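Local coordinates for protein mannan endo-1,6-alpha-mannosidase (PDB 6RY0) that probably cleaves alpha-1,6-mannosidic linkages and acts as a transglycosidase in moving GPI-anchored glycoproteins into the fungal cell wall, at residues W76-G80 with D129-W133; M83-V87 with I102-M106; T122-D128 with L180-P185. All blocks are in the same frame, centred on the assembly; numbering follows the deposited sequence.

The three contacts lie in the (alpha/alpha)6-barrel of a family 76 glycoside hydrolase. Contacts 1 and 2 share helix 76-93, contacts 1 and 3 share helix 127-142, and each of these pairs has centres about 11 Å apart. Contacts 2 and 3 do not touch; their centres are about 22 Å apart. Along the chain, both segments of contact 2 and the 122-128 half of contact 3 fall between the two halves of contact 1, and 180-185 comes last. Trp133 of contact 1 reaches Met83 of contact 2, and Trp76 packs on Leu125 of contact 3. Packing thus runs from a buried helix pair, past calcium-binding Asp129, its site empty here, to a partly exposed loop.

Contact 1: W76-G80 with D129-W133; sequences WWEGG and DQGFW
The indole of Trp133 is sandwiched between Trp76 and the backbone at Gly80. On one face, the Trp76 six-membered ring meets its five-membered ring obliquely, centroids 4.0 Å apart and planes at 35°, and Trp133 NE1 sits over the middle of the Trp76 ring, 3.3 Å from Trp76 CE2. On the opposite face, Gly80 CA makes a CH-pi contact, 3.3 Å above the centre of the Trp133 six-membered ring; a side chain at Gly80 would run into that ring. Beside this sandwich, the benzo edge of Trp77 points at the face of Phe132, an edge-to-face pair with Trp77 CE3 3.7 Å from Phe132 CG. Trp77 CG lies between its backbone N and carbonyl carbon (chi1 79°), which sets the indole beside Asp129 and Phe132; Trp77 CB is 3.4 Å from Asp129 OD2. No direct hydrogen bond joins the segments, but a water accepts from Trp77 N at 2.9 Å and donates to Asp129 OD2 at 2.7 Å. Asp129 is calcium-binding, although that site carries no ion here. In the next shell, Gln109 OE1 accepts a hydrogen bond from Trp76 NE1, Asp319 OD1 one from Trp77 NE1, and His121 stacks on Trp76. Within the barrel, helices 76-93 and 127-142 pack nearly parallel at these segments, 19° apart with axes 8.3 Å from each other, and helix 323-337 adds Tyr326 and Trp330 beside Trp77 and Phe132.

Contact 2: M83-V87 with I102-M106; sequences MGTYV and IMEGM
Met83 and Ile102 mark the closest backbone approach, CA atoms 5.7 Å apart, between two short helical segments that run roughly antiparallel at 146° with axes 10.0 Å from each other. The interface is apolar. Ile102 reaches between Met83 and Tyr86: its CD1 lies 3.5 Å from Tyr86 CB and 3.8 Å from Met83 SD. Its two branches divide the work. With CG1 anti to the carbonyl carbon (chi1 -60°), the longer arm goes to Tyr86 and the methionine sulfur, while CG2 turns to Val87, 4.0 Å from Val87 CG2. The bent chain of Met83 brings its sulfur over Gly105, SD to CA 4.0 Å, where any beta carbon would collide with it. Met83 and Met106 lie alongside each other, pointing opposite ways; in one of the two modelled positions of Met106, its CG is 3.5 Å from Met83 CB. An alanine in place of Ile102 would lose both the CD1 arm and the CG2 methyl, and would probably open a gap between Met83, Tyr86 and Val87 that lets the Met83 thioether turn. The hydroxyl of Tyr86 leads away from the contact to the carbonyl oxygen of Ala44. Within the barrel, helix 76-93 packs on helix 99-108, with helix 127-142 bordering Met83, Val87 and Met106, helix 33-48 touching Tyr86 and Ile102, and helix 389-401 meeting Tyr86.

Contact 3: T122-D128 with L180-P185; sequences TASLGND and LRWQIP
Asn127 and Trp182 are joined backbone to backbone, Asn127 N donating a hydrogen bond to Trp182 O at 2.8 Å. A second main-chain bond runs from Ile184 N to Leu125 O at 3.0 Å; between the two, Gly126 and Gln183 form a single beta bridge. Leu125 is the centre of an inverse gamma turn, and Gly126 holds the N-cap position of helix 127-142, so the bridge fastens the start of that helix to the loop.

Side-chain hydrogen bonds extend this pairing at its Asn127 end. Asn127 ND2 donates to Arg181 O at 2.8 Å, with the acceptor close to the amide plane. Trp182 NE1 donates to Asp128 OD2 at 3.1 Å, meeting the carboxylate from above its plane, 41° out of it. CG of Asp128 sits between its backbone N and carbonyl carbon (chi1 52°), bringing the carboxylate to the indole edge. Gln183 folds back, its NE2 over the Trp182 ring face.

Waters also bridge the segments. One donates to both Ala123 O and Gln183 OE1, which also accepts from Asn188 ND2, and another links Asn127 ND2 to Gln183 O.

Apolar contacts are fewer. Thr122 CG2 lies 3.8 Å from Pro185 CG, and Leu125 CB 4.3 Å from Ile184 CD1. Aliphatic groups also pack on the Asn127 amide: Leu180 CD1 approaches it, and Ile184 CG1 lies 3.5 Å from Asn127 OD1, to which Arg171 NH1 makes a weak hydrogen bond.

Asp128 directly precedes Asp129, a calcium-binding residue whose site holds no ion in this model and whose OD1 accepts a weak bond from Gly126 N. Arg181 turns outward to a salt bridge with Asp173, while the Trp182 backbone pairs with Tyr193 of strand 193-195. Helix 196-213 borders Asn127, Asp128 and Leu180, and Trp76 of helix 76-93 packs on Leu125.

Contact 1: W76-G80 with D129-W133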
loop_
_atom_site.group_PDB
_atom_site.type_symbol
_atom_site.label_atom_id
_atom_site.label_comp_id
_atom_site.label_asym_id
_atom_site.label_seq_id
_atom_site.Cartn_x
_atom_site.Cartn_y
_atom_site.Cartn_z
ATOM N N TRP A 76 -8.654 5.042 -9.357
ATOM C CA TRP A 76 -9.353 4.930 -8.072
ATOM C C TRP A 76 -8.482 4.401 -6.950
ATOM O O TRP A 76 -8.509 4.937 -5.833
ATOM C CB TRP A 76 -10.546 4.002 -8.307
ATOM C CG TRP A 76 -11.403 3.671 -7.133
ATOM C CD1 TRP A 76 -12.317 4.486 -6.509
ATOM C CD2 TRP A 76 -11.503 2.401 -6.487
ATOM N NE1 TRP A 76 -12.953 3.800 -5.497
ATOM C CE2 TRP A 76 -12.492 2.512 -5.492
ATOM C CE3 TRP A 76 -10.895 1.166 -6.686
ATOM C CZ2 TRP A 76 -12.851 1.460 -4.690
ATOM C CZ3 TRP A 76 -11.250 0.112 -5.857
ATOM C CH2 TRP A 76 -12.244 0.270 -4.886
ATOM N N TRP A 77 -7.704 3.348 -7.192
ATOM C CA TRP A 77 -6.938 2.772 -6.103
ATOM C C TRP A 77 -5.943 3.760 -5.531
ATOM O O TRP A 77 -5.590 3.648 -4.347
ATOM C CB TRP A 77 -6.188 1.515 -6.588
ATOM C CG TRP A 77 -4.974 1.819 -7.336
ATOM C CD1 TRP A 77 -4.856 2.198 -8.646
ATOM C CD2 TRP A 77 -3.655 1.899 -6.768
ATOM N NE1 TRP A 77 -3.539 2.505 -8.923
ATOM C CE2 TRP A 77 -2.776 2.301 -7.795
ATOM C CE3 TRP A 77 -3.133 1.652 -5.489
ATOM C CZ2 TRP A 77 -1.400 2.430 -7.590
ATOM C CZ3 TRP A 77 -1.773 1.765 -5.302
ATOM C CH2 TRP A 77 -0.936 2.149 -6.341
ATOM N N GLU A 78 -5.463 4.712 -6.338
ATOM C CA GLU A 78 -4.467 5.667 -5.846
ATOM C C GLU A 78 -5.093 6.643 -4.853
ATOM O O GLU A 78 -4.409 7.172 -3.992
ATOM C CB GLU A 78 -3.781 6.343 -7.031
ATOM C CG GLU A 78 -2.581 7.174 -6.608
ATOM C CD GLU A 78 -1.715 7.631 -7.761
ATOM O OE1 GLU A 78 -1.790 7.125 -8.875
ATOM O OE2 GLU A 78 -0.864 8.556 -7.463
ATOM N N GLY A 79 -6.403 6.855 -4.968
ATOM C CA GLY A 79 -7.099 7.572 -3.928
ATOM C C GLY A 79 -7.035 6.824 -2.610
ATOM O O GLY A 79 -6.800 7.410 -1.554
ATOM N N GLY A 80 -7.237 5.514 -2.657
ATOM C CA GLY A 80 -7.120 4.703 -1.467
ATOM C C GLY A 80 -5.722 4.736 -0.869
ATOM O O GLY A 80 -5.538 4.794 0.358
ATOM N N ASP A 129 -6.647 -3.393 -6.352
ATOM C CA ASP A 129 -7.301 -2.115 -6.140
ATOM C C ASP A 129 -8.142 -2.151 -4.872
ATOM O O ASP A 129 -8.055 -1.275 -4.008
ATOM C CB ASP A 129 -8.189 -1.731 -7.323
ATOM C CG ASP A 129 -7.480 -1.776 -8.623
ATOM O OD1 ASP A 129 -7.482 -2.812 -9.261
ATOM O OD2 ASP A 129 -6.887 -0.790 -9.021
ATOM N N GLN A 130 -8.981 -3.174 -4.768
ATOM C CA GLN A 130 -9.811 -3.369 -3.583
ATOM C C GLN A 130 -8.923 -3.561 -2.347
ATOM O O GLN A 130 -9.203 -3.004 -1.272
ATOM C CB GLN A 130 -10.705 -4.600 -3.792
ATOM C CG GLN A 130 -11.667 -4.822 -2.660
ATOM C CD GLN A 130 -12.250 -6.216 -2.599
ATOM O OE1 GLN A 130 -11.675 -7.164 -3.147
ATOM N NE2 GLN A 130 -13.369 -6.361 -1.898
ATOM N N GLY A 131 -7.854 -4.321 -2.508
ATOM C CA GLY A 131 -6.939 -4.582 -1.428
ATOM C C GLY A 131 -6.317 -3.344 -0.859
ATOM O O GLY A 131 -6.199 -3.255 0.363
ATOM N N PHE A 132 -5.912 -2.400 -1.704
ATOM C CA PHE A 132 -5.298 -1.176 -1.172
ATOM C C PHE A 132 -6.268 -0.385 -0.309
ATOM O O PHE A 132 -5.866 0.177 0.708
ATOM C CB PHE A 132 -4.709 -0.325 -2.283
ATOM C CG PHE A 132 -3.287 -0.626 -2.554
ATOM C CD1 PHE A 132 -2.297 0.025 -1.868
ATOM C CD2 PHE A 132 -2.920 -1.594 -3.481
ATOM C CE1 PHE A 132 -0.945 -0.281 -2.087
ATOM C CE2 PHE A 132 -1.583 -1.903 -3.673
ATOM C CZ PHE A 132 -0.621 -1.229 -2.954
ATOM N N TRP A 133 -7.547 -0.322 -0.692
ATOM C CA TRP A 133 -8.544 0.316 0.166
ATOM C C TRP A 133 -8.704 -0.449 1.463
ATOM O O TRP A 133 -8.778 0.146 2.533
ATOM C CB TRP A 133 -9.883 0.443 -0.565
ATOM C CG TRP A 133 -9.915 1.532 -1.589
ATOM C CD1 TRP A 133 -9.727 1.430 -2.919
ATOM C CD2 TRP A 133 -10.168 2.921 -1.324
ATOM N NE1 TRP A 133 -9.848 2.680 -3.511
ATOM C CE2 TRP A 133 -10.144 3.604 -2.547
ATOM C CE3 TRP A 133 -10.405 3.645 -0.159
ATOM C CZ2 TRP A 133 -10.352 4.989 -2.631
ATOM C CZ3 TRP A 133 -10.621 5.012 -0.245
ATOM C CH2 TRP A 133 -10.596 5.664 -1.469
HETATM O O HOH W 1 -8.070 1.643 -9.499
#

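Contact 2: M83-V87 with I102-M106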
loop_
_atom_site.group_PDB
_atom_site.type_symbol
_atom_site.label_atom_id
_atom_site.label_comp_id
_atom_site.label_asym_id
_atom_site.label_seq_id
_atom_site.Cartn_x
_atom_site.Cartn_y
_atom_site.Cartn_z
ATOM N N MET A 83 -5.398 8.003 0.938
ATOM C CA MET A 83 -6.057 7.998 2.231
ATOM C C MET A 83 -5.158 7.360 3.268
ATOM O O MET A 83 -4.970 7.872 4.367
ATOM C CB MET A 83 -7.409 7.280 2.161
ATOM C CG MET A 83 -8.443 7.881 1.207
ATOM S SD MET A 83 -8.953 9.582 1.477
ATOM C CE MET A 83 -7.946 10.439 0.264
ATOM N N GLY A 84 -4.611 6.190 2.944
ATOM C CA GLY A 84 -3.752 5.514 3.897
ATOM C C GLY A 84 -2.506 6.318 4.238
ATOM O O GLY A 84 -2.057 6.341 5.383
ATOM N N THR A 85 -1.939 6.999 3.250
ATOM C CA THR A 85 -0.778 7.852 3.495
ATOM C C THR A 85 -1.084 8.898 4.573
ATOM O O THR A 85 -0.249 9.177 5.434
ATOM C CB THR A 85 -0.312 8.533 2.203
ATOM O OG1 THR A 85 0.008 7.536 1.229
ATOM C CG2 THR A 85 0.933 9.349 2.430
ATOM N N TYR A 86 -2.293 9.469 4.541
ATOM C CA TYR A 86 -2.687 10.457 5.505
ATOM C C TYR A 86 -3.087 9.886 6.868
ATOM O O TYR A 86 -2.900 10.550 7.888
ATOM C CB TYR A 86 -3.799 11.391 4.981
ATOM C CG TYR A 86 -3.220 12.472 4.081
ATOM C CD1 TYR A 86 -2.911 12.219 2.754
ATOM C CD2 TYR A 86 -2.957 13.746 4.571
ATOM C CE1 TYR A 86 -2.344 13.179 1.955
ATOM C CE2 TYR A 86 -2.391 14.724 3.767
ATOM C CZ TYR A 86 -2.080 14.427 2.468
ATOM O OH TYR A 86 -1.542 15.350 1.622
ATOM N N VAL A 87 -3.618 8.677 6.896
ATOM C CA VAL A 87 -3.800 7.985 8.171
ATOM C C VAL A 87 -2.449 7.795 8.859
ATOM O O VAL A 87 -2.294 8.039 10.064
ATOM C CB VAL A 87 -4.519 6.643 7.935
ATOM C CG1 VAL A 87 -4.533 5.787 9.192
ATOM C CG2 VAL A 87 -5.957 6.876 7.449
ATOM N N ILE A 102 -10.026 12.925 5.162
ATOM C CA ILE A 102 -9.659 11.543 4.927
ATOM C C ILE A 102 -10.778 10.598 5.348
ATOM O O ILE A 102 -11.093 9.656 4.619
ATOM C CB ILE A 102 -8.319 11.255 5.620
ATOM C CG1 ILE A 102 -7.219 12.169 5.054
ATOM C CG2 ILE A 102 -7.965 9.769 5.533
ATOM C CD1 ILE A 102 -6.929 12.050 3.579
ATOM N N MET A 103 -11.407 10.857 6.485
ATOM C CA MET A 103 -12.529 10.019 6.878
ATOM C C MET A 103 -13.614 10.102 5.808
ATOM O O MET A 103 -14.174 9.058 5.425
ATOM C CB MET A 103 -13.089 10.415 8.249
ATOM C CG MET A 103 -14.269 9.565 8.658
ATOM S SD MET A 103 -15.092 10.132 10.128
ATOM C CE MET A 103 -13.810 9.848 11.354
ATOM N N GLU A 104 -13.927 11.298 5.325
ATOM C CA GLU A 104 -14.953 11.460 4.295
ATOM C C GLU A 104 -14.605 10.666 3.039
ATOM O O GLU A 104 -15.459 9.982 2.450
ATOM C CB GLU A 104 -15.163 12.934 3.950
ATOM C CG GLU A 104 -16.154 13.251 2.824
ATOM C CD GLU A 104 -16.117 14.714 2.345
ATOM O OE1 GLU A 104 -15.055 15.262 1.954
ATOM O OE2 GLU A 104 -17.204 15.297 2.312
ATOM N N GLY A 105 -13.362 10.761 2.599
ATOM C CA GLY A 105 -12.929 10.068 1.413
ATOM C C GLY A 105 -12.993 8.551 1.562
ATOM O O GLY A 105 -13.483 7.842 0.671
ATOM N N MET A 106 -12.489 8.043 2.691
ATOM C CA MET A 106 -12.553 6.598 2.931
ATOM C C MET A 106 -13.992 6.106 2.971
ATOM O O MET A 106 -14.274 5.031 2.449
ATOM C CB MET A 106 -11.792 6.246 4.202
ATOM C CG MET A 106 -10.281 6.522 4.086
ATOM S SD MET A 106 -9.308 6.252 5.582
ATOM C CE MET A 106 -9.415 4.476 5.767
#

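Contact 3: T122-D128 with L180-P185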
loop_
_atom_site.group_PDB
_atom_site.type_symbol
_atom_site.label_atom_id
_atom_site.label_comp_id
_atom_site.label_asym_id
_atom_site.label_seq_id
_atom_site.Cartn_x
_atom_site.Cartn_y
_atom_site.Cartn_z
ATOM N N THR A 122 -16.394 -0.848 -11.423
ATOM C CA THR A 122 -16.107 -2.225 -11.839
ATOM C C THR A 122 -14.835 -2.375 -12.681
ATOM O O THR A 122 -14.086 -3.322 -12.451
ATOM C CB THR A 122 -17.328 -2.803 -12.563
ATOM O OG1 THR A 122 -18.415 -2.844 -11.613
ATOM C CG2 THR A 122 -17.053 -4.203 -13.067
ATOM N N ALA A 123 -14.577 -1.456 -13.610
ATOM C CA ALA A 123 -13.400 -1.557 -14.473
ATOM C C ALA A 123 -12.085 -1.448 -13.713
ATOM O O ALA A 123 -11.054 -1.883 -14.219
ATOM C CB ALA A 123 -13.469 -0.505 -15.553
ATOM N N SER A 124 -12.144 -0.899 -12.494
ATOM C CA SER A 124 -10.997 -0.738 -11.582
ATOM C C SER A 124 -10.989 -1.776 -10.459
ATOM O O SER A 124 -10.200 -1.668 -9.542
ATOM C CB SER A 124 -10.999 0.673 -10.928
ATOM O OG SER A 124 -10.024 1.546 -11.470
ATOM N N LEU A 125 -11.846 -2.781 -10.527
ATOM C CA LEU A 125 -11.952 -3.752 -9.477
ATOM C C LEU A 125 -11.020 -4.936 -9.783
ATOM O O LEU A 125 -11.409 -6.094 -10.077
ATOM C CB LEU A 125 -13.401 -4.172 -9.257
ATOM C CG LEU A 125 -14.392 -3.143 -8.658
ATOM C CD1 LEU A 125 -15.747 -3.790 -8.376
ATOM C CD2 LEU A 125 -13.884 -2.469 -7.396
ATOM N N GLY A 126 -9.747 -4.629 -9.602
ATOM C CA GLY A 126 -8.809 -5.679 -9.315
ATOM C C GLY A 126 -8.821 -6.023 -7.838
ATOM O O GLY A 126 -9.195 -5.212 -6.977
ATOM N N ASN A 127 -8.307 -7.214 -7.541
ATOM C CA ASN A 127 -8.083 -7.582 -6.154
ATOM C C ASN A 127 -7.065 -6.661 -5.488
ATOM O O ASN A 127 -7.149 -6.379 -4.285
ATOM C CB ASN A 127 -7.639 -9.034 -6.049
ATOM C CG ASN A 127 -8.803 -9.977 -6.148
ATOM O OD1 ASN A 127 -9.671 -9.970 -5.281
ATOM N ND2 ASN A 127 -8.814 -10.809 -7.188
ATOM N N ASP A 128 -6.075 -6.196 -6.242
ATOM C CA ASP A 128 -5.132 -5.213 -5.714
ATOM C C ASP A 128 -5.801 -3.858 -5.441
ATOM O O ASP A 128 -5.546 -3.239 -4.418
ATOM C CB ASP A 128 -3.921 -5.036 -6.660
ATOM C CG ASP A 128 -4.272 -4.736 -8.132
ATOM O OD1 ASP A 128 -5.386 -5.034 -8.591
ATOM O OD2 ASP A 128 -3.421 -4.161 -8.838
ATOM N N LEU A 180 -4.999 -15.909 -6.191
ATOM C CA LEU A 180 -5.913 -14.941 -6.760
ATOM C C LEU A 180 -5.473 -14.520 -8.149
ATOM O O LEU A 180 -4.297 -14.321 -8.437
ATOM C CB LEU A 180 -5.963 -13.672 -5.900
ATOM C CG LEU A 180 -6.601 -13.780 -4.530
ATOM C CD1 LEU A 180 -6.406 -12.484 -3.772
ATOM C CD2 LEU A 180 -8.060 -14.085 -4.649
ATOM N N ARG A 181 -6.482 -14.327 -8.993
ATOM C CA ARG A 181 -6.352 -13.589 -10.233
ATOM C C ARG A 181 -6.245 -12.098 -9.949
ATOM O O ARG A 181 -6.730 -11.599 -8.939
ATOM C CB ARG A 181 -7.539 -13.883 -11.157
ATOM C CG ARG A 181 -7.637 -15.361 -11.541
ATOM C CD ARG A 181 -8.988 -15.680 -12.138
ATOM N NE ARG A 181 -9.128 -17.094 -12.485
ATOM C CZ ARG A 181 -8.884 -17.592 -13.702
ATOM N NH1 ARG A 181 -8.416 -16.805 -14.663
ATOM N NH2 ARG A 181 -9.117 -18.875 -13.948
ATOM N N TRP A 182 -5.643 -11.376 -10.879
ATOM C CA TRP A 182 -5.519 -9.943 -10.766
ATOM C C TRP A 182 -6.878 -9.278 -10.639
ATOM O O TRP A 182 -7.085 -8.428 -9.771
ATOM C CB TRP A 182 -4.761 -9.434 -11.981
ATOM C CG TRP A 182 -4.470 -7.997 -11.987
ATOM C CD1 TRP A 182 -4.434 -7.127 -10.924
ATOM C CD2 TRP A 182 -4.104 -7.251 -13.118
ATOM N NE1 TRP A 182 -4.038 -5.870 -11.345
ATOM C CE2 TRP A 182 -3.860 -5.923 -12.702
ATOM C CE3 TRP A 182 -3.973 -7.570 -14.468
ATOM C CZ2 TRP A 182 -3.488 -4.930 -13.592
ATOM C CZ3 TRP A 182 -3.606 -6.601 -15.338
ATOM C CH2 TRP A 182 -3.379 -5.286 -14.910
ATOM N N GLN A 183 -7.784 -9.616 -11.556
ATOM C CA GLN A 183 -9.091 -8.993 -11.661
ATOM C C GLN A 183 -10.181 -9.767 -10.956
ATOM O O GLN A 183 -10.116 -10.991 -10.831
ATOM C CB GLN A 183 -9.444 -8.823 -13.121
ATOM C CG GLN A 183 -8.452 -7.942 -13.891
ATOM C CD GLN A 183 -8.420 -6.519 -13.337
ATOM O OE1 GLN A 183 -9.457 -5.885 -13.198
ATOM N NE2 GLN A 183 -7.250 -6.078 -12.897
ATOM N N ILE A 184 -11.192 -9.025 -10.496
ATOM C CA ILE A 184 -12.362 -9.613 -9.880
ATOM C C ILE A 184 -13.400 -10.050 -10.912
ATOM O O ILE A 184 -13.829 -11.185 -10.916
ATOM C CB ILE A 184 -12.927 -8.701 -8.741
ATOM C CG1 ILE A 184 -11.913 -8.619 -7.607
ATOM C CG2 ILE A 184 -14.276 -9.219 -8.259
ATOM C CD1 ILE A 184 -12.124 -7.441 -6.699
ATOM N N PRO A 185 -13.788 -9.157 -11.834
ATOM C CA PRO A 185 -14.768 -9.579 -12.848
ATOM C C PRO A 185 -14.139 -10.509 -13.910
ATOM O O PRO A 185 -13.100 -10.159 -14.496
ATOM C CB PRO A 185 -15.221 -8.241 -13.480
ATOM C CG PRO A 185 -14.770 -7.170 -12.536
ATOM C CD PRO A 185 -13.493 -7.716 -11.950
HETATM O O HOH W 2 -9.021 -3.159 -12.987
HETATM O O HOH W 3 -10.730 -12.649 -8.642
HETATM O O HOH W 4 -6.067 -3.851 -11.084
#